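Local coordinates for protein anthranilate synthase component I (Streptococcus pneumoniae serotype 4, PDB 5KCK) that belongs to the chorismate-binding enzyme family as the first component of anthranilate synthase, and is built on large antiparallel beta sheets, at residues V263-A274 / H339-L348. Residues are numbered along the deposited sequence; the frame is centred on the assembly and turned at random.
Sequences VKNGIVTTNPIA and HLTSVVKGRL
Lys-345 and Thr-269, a non-hydrogen-bonded antiparallel pair, are joined through their side chains: Lys-345 NZ donates to Thr-269 OG1 at 2.6 Å. The lysine runs alongside the threonine, extended through its middle torsions, then bends at chi4 (-58°), turning the ammonium onto the hydroxyl. Paired backbone bonds flank this site, Val-268 with Gly-346 and Thr-270 with Val-344; Val-344 N to Thr-270 O is 3.0 Å and almost straight (176°). Strand 267-270 ends there, but backbone bonds go on from Ser-342 N to Pro-272 O and from Ala-274 N to Leu-340 O. At the break, a chi1 of 178° swings the Asn-271 amide toward the partner strand, where ND2 donates to Thr-341 OG1 at 3.3 Å and, weakly, to Ser-342 O. Ile-273 CG2 lies over one face of the poorly ordered His-339 ring, a CH-pi contact 3.9 Å from the centroid. At the other end, Val-268 CG2 packs on Leu-348 CD1 at 3.7 Å. Thr-270, Val-344 and Val-268 share the face covered by helices 297-316 and 354-361, where Thr-270 OG1 is buried without a partner. In the large antiparallel sheet, strand 267-270, entered by a type I' turn from strand 259-264, borders 338-347, whose other neighbour is 324-333.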
loop_
_atom_site.group_PDB
_atom_site.type_symbol
_atom_site.label_atom_id
_atom_site.label_comp_id
_atom_site.label_asym_id
_atom_site.label_seq_id
_atom_site.Cartn_x
_atom_site.Cartn_y
_atom_site.Cartn_z
ATOM N N VAL A 263 0.412 16.375 -19.086
ATOM C CA VAL A 263 1.539 17.218 -19.442
ATOM C C VAL A 263 2.396 17.370 -18.203
ATOM O O VAL A 263 1.889 17.750 -17.141
ATOM C CB VAL A 263 1.093 18.593 -19.957
ATOM C CG1 VAL A 263 2.310 19.400 -20.403
ATOM C CG2 VAL A 263 0.076 18.431 -21.056
ATOM N N LYS A 264 3.688 17.081 -18.340
ATOM C CA LYS A 264 4.601 17.080 -17.201
ATOM C C LYS A 264 5.958 17.576 -17.683
ATOM O O LYS A 264 6.595 16.924 -18.517
ATOM C CB LYS A 264 4.700 15.684 -16.594
ATOM C CG LYS A 264 5.888 15.482 -15.673
ATOM C CD LYS A 264 5.551 15.804 -14.235
ATOM C CE LYS A 264 6.651 15.307 -13.306
ATOM N NZ LYS A 264 6.982 13.869 -13.554
ATOM N N ASN A 265 6.373 18.736 -17.175
ATOM C CA ASN A 265 7.635 19.383 -17.543
ATOM C C ASN A 265 7.820 19.438 -19.059
ATOM O O ASN A 265 8.856 19.047 -19.596
ATOM C CB ASN A 265 8.820 18.686 -16.876
ATOM C CG ASN A 265 8.789 18.810 -15.355
ATOM O OD1 ASN A 265 8.248 19.774 -14.806
ATOM N ND2 ASN A 265 9.368 17.832 -14.671
ATOM N N GLY A 266 6.796 19.929 -19.753
ATOM C CA GLY A 266 6.854 20.093 -21.187
ATOM C C GLY A 266 6.689 18.826 -21.999
ATOM O O GLY A 266 6.719 18.898 -23.236
ATOM N N ILE A 267 6.529 17.672 -21.354
ATOM C CA ILE A 267 6.310 16.398 -22.031
ATOM C C ILE A 267 4.814 16.084 -22.021
ATOM O O ILE A 267 4.171 16.107 -20.960
ATOM C CB ILE A 267 7.112 15.271 -21.353
ATOM C CG1 ILE A 267 8.575 15.690 -21.152
ATOM C CG2 ILE A 267 7.000 13.963 -22.137
ATOM C CD1 ILE A 267 9.288 16.113 -22.431
ATOM N N VAL A 268 4.260 15.794 -23.198
ATOM C CA VAL A 268 2.877 15.332 -23.346
ATOM C C VAL A 268 2.875 13.812 -23.434
ATOM O O VAL A 268 3.648 13.225 -24.204
ATOM C CB VAL A 268 2.217 15.950 -24.589
ATOM C CG1 VAL A 268 0.736 15.611 -24.636
ATOM C CG2 VAL A 268 2.422 17.441 -24.588
ATOM N N THR A 269 2.004 13.170 -22.660
ATOM C CA THR A 269 1.933 11.714 -22.606
ATOM C C THR A 269 0.496 11.251 -22.808
ATOM O O THR A 269 -0.427 11.814 -22.220
ATOM C CB THR A 269 2.450 11.179 -21.258
ATOM O OG1 THR A 269 3.813 11.577 -21.069
ATOM C CG2 THR A 269 2.344 9.652 -21.189
ATOM N N THR A 270 0.308 10.222 -23.636
ATOM C CA THR A 270 -0.942 9.480 -23.671
ATOM C C THR A 270 -0.658 8.020 -23.361
ATOM O O THR A 270 0.468 7.535 -23.502
ATOM C CB THR A 270 -1.671 9.578 -25.024
ATOM O OG1 THR A 270 -0.850 9.027 -26.062
ATOM C CG2 THR A 270 -2.031 11.017 -25.362
ATOM N N ASN A 271 -1.702 7.316 -22.947
ATOM C CA ASN A 271 -1.588 5.932 -22.498
ATOM C C ASN A 271 -2.715 5.135 -23.149
ATOM O O ASN A 271 -3.725 4.817 -22.504
ATOM C CB ASN A 271 -1.614 5.867 -20.970
ATOM C CG ASN A 271 -1.557 4.453 -20.445
ATOM O OD1 ASN A 271 -2.375 4.062 -19.613
ATOM N ND2 ASN A 271 -0.598 3.670 -20.935
ATOM N N PRO A 272 -2.586 4.816 -24.434
ATOM C CA PRO A 272 -3.642 4.057 -25.114
ATOM C C PRO A 272 -3.977 2.761 -24.402
ATOM O O PRO A 272 -3.098 1.933 -24.135
ATOM C CB PRO A 272 -3.047 3.799 -26.503
ATOM C CG PRO A 272 -2.107 4.908 -26.709
ATOM C CD PRO A 272 -1.517 5.220 -25.365
ATOM N N ILE A 273 -5.254 2.604 -24.058
ATOM C CA ILE A 273 -5.774 1.392 -23.438
ATOM C C ILE A 273 -6.884 0.874 -24.336
ATOM O O ILE A 273 -7.908 1.549 -24.511
ATOM C CB ILE A 273 -6.297 1.647 -22.014
ATOM C CG1 ILE A 273 -5.189 2.197 -21.107
ATOM C CG2 ILE A 273 -6.879 0.370 -21.431
ATOM C CD1 ILE A 273 -4.125 1.181 -20.745
ATOM N N ALA A 274 -6.673 -0.308 -24.912
ATOM C CA ALA A 274 -7.631 -0.964 -25.801
ATOM C C ALA A 274 -7.094 -2.324 -26.232
ATOM O O ALA A 274 -7.829 -3.143 -26.785
ATOM C CB ALA A 274 -7.923 -0.102 -27.025
ATOM N N HIS A 339 -6.660 -5.663 -21.084
ATOM C CA HIS A 339 -6.390 -4.667 -22.115
ATOM C C HIS A 339 -4.926 -4.695 -22.540
ATOM O O HIS A 339 -4.039 -5.100 -21.783
ATOM C CB HIS A 339 -6.735 -3.248 -21.640
ATOM C CG HIS A 339 -8.198 -2.930 -21.665
ATOM N ND1 HIS A 339 -8.937 -2.734 -20.518
ATOM C CD2 HIS A 339 -9.056 -2.756 -22.698
ATOM C CE1 HIS A 339 -10.187 -2.459 -20.843
ATOM N NE2 HIS A 339 -10.287 -2.468 -22.161
ATOM N N LEU A 340 -4.687 -4.222 -23.761
ATOM C CA LEU A 340 -3.341 -3.968 -24.259
ATOM C C LEU A 340 -2.975 -2.509 -24.015
ATOM O O LEU A 340 -3.786 -1.611 -24.260
ATOM C CB LEU A 340 -3.255 -4.292 -25.750
ATOM C CG LEU A 340 -3.532 -5.758 -26.092
ATOM C CD1 LEU A 340 -3.929 -5.912 -27.556
ATOM C CD2 LEU A 340 -2.311 -6.605 -25.765
ATOM N N THR A 341 -1.751 -2.273 -23.532
ATOM C CA THR A 341 -1.354 -0.949 -23.067
ATOM C C THR A 341 -0.097 -0.447 -23.772
ATOM O O THR A 341 0.814 -1.217 -24.101
ATOM C CB THR A 341 -1.126 -0.941 -21.546
ATOM O OG1 THR A 341 -0.983 0.409 -21.094
ATOM C CG2 THR A 341 0.131 -1.702 -21.180
ATOM N N SER A 342 -0.050 0.870 -23.979
ATOM C CA SER A 342 1.095 1.525 -24.597
ATOM C C SER A 342 1.266 2.923 -24.015
ATOM O O SER A 342 0.348 3.485 -23.407
ATOM C CB SER A 342 0.945 1.617 -26.121
ATOM O OG SER A 342 0.855 0.341 -26.723
ATOM N N VAL A 343 2.449 3.493 -24.242
ATOM C CA VAL A 343 2.783 4.847 -23.807
ATOM C C VAL A 343 3.337 5.622 -24.999
ATOM O O VAL A 343 4.256 5.154 -25.684
ATOM C CB VAL A 343 3.794 4.834 -22.639
ATOM C CG1 VAL A 343 4.172 6.249 -22.222
ATOM C CG2 VAL A 343 3.222 4.062 -21.444
ATOM N N VAL A 344 2.767 6.797 -25.254
ATOM C CA VAL A 344 3.227 7.706 -26.299
ATOM C C VAL A 344 3.594 9.029 -25.643
ATOM O O VAL A 344 2.836 9.542 -24.810
ATOM C CB VAL A 344 2.158 7.922 -27.384
ATOM C CG1 VAL A 344 2.763 8.679 -28.580
ATOM C CG2 VAL A 344 1.552 6.592 -27.814
ATOM N N LYS A 345 4.752 9.578 -26.016
ATOM C CA LYS A 345 5.253 10.816 -25.437
ATOM C C LYS A 345 5.811 11.716 -26.530
ATOM O O LYS A 345 6.332 11.239 -27.545
ATOM C CB LYS A 345 6.358 10.560 -24.398
ATOM C CG LYS A 345 5.885 9.885 -23.124
ATOM C CD LYS A 345 7.063 9.472 -22.245
ATOM C CE LYS A 345 6.589 8.981 -20.887
ATOM N NZ LYS A 345 5.783 10.045 -20.184
ATOM N N GLY A 346 5.722 13.025 -26.295
ATOM C CA GLY A 346 6.379 13.996 -27.153
ATOM C C GLY A 346 6.712 15.266 -26.397
ATOM O O GLY A 346 6.188 15.522 -25.308
ATOM N N ARG A 347 7.579 16.078 -27.003
ATOM C CA ARG A 347 8.004 17.346 -26.415
ATOM C C ARG A 347 7.126 18.480 -26.949
ATOM O O ARG A 347 7.222 18.854 -28.120
ATOM C CB ARG A 347 9.478 17.599 -26.713
ATOM C CG ARG A 347 10.055 18.816 -26.009
ATOM C CD ARG A 347 11.552 18.943 -26.279
ATOM N NE ARG A 347 12.259 17.700 -25.962
ATOM C CZ ARG A 347 12.636 17.343 -24.734
ATOM N NH1 ARG A 347 12.374 18.133 -23.700
ATOM N NH2 ARG A 347 13.270 16.191 -24.538
ATOM N N LEU A 348 6.285 19.029 -26.082
ATOM C CA LEU A 348 5.378 20.110 -26.452
ATOM C C LEU A 348 6.131 21.289 -27.069
ATOM O O LEU A 348 7.192 21.686 -26.587
ATOM C CB LEU A 348 4.621 20.559 -25.201
ATOM C CG LEU A 348 3.405 21.465 -25.313
ATOM C CD1 LEU A 348 2.302 20.772 -26.096
ATOM C CD2 LEU A 348 2.936 21.841 -23.916
HETATM O O HOH W 1 11.867 18.754 -20.882
HETATM O O HOH W 2 8.111 21.089 -24.326
#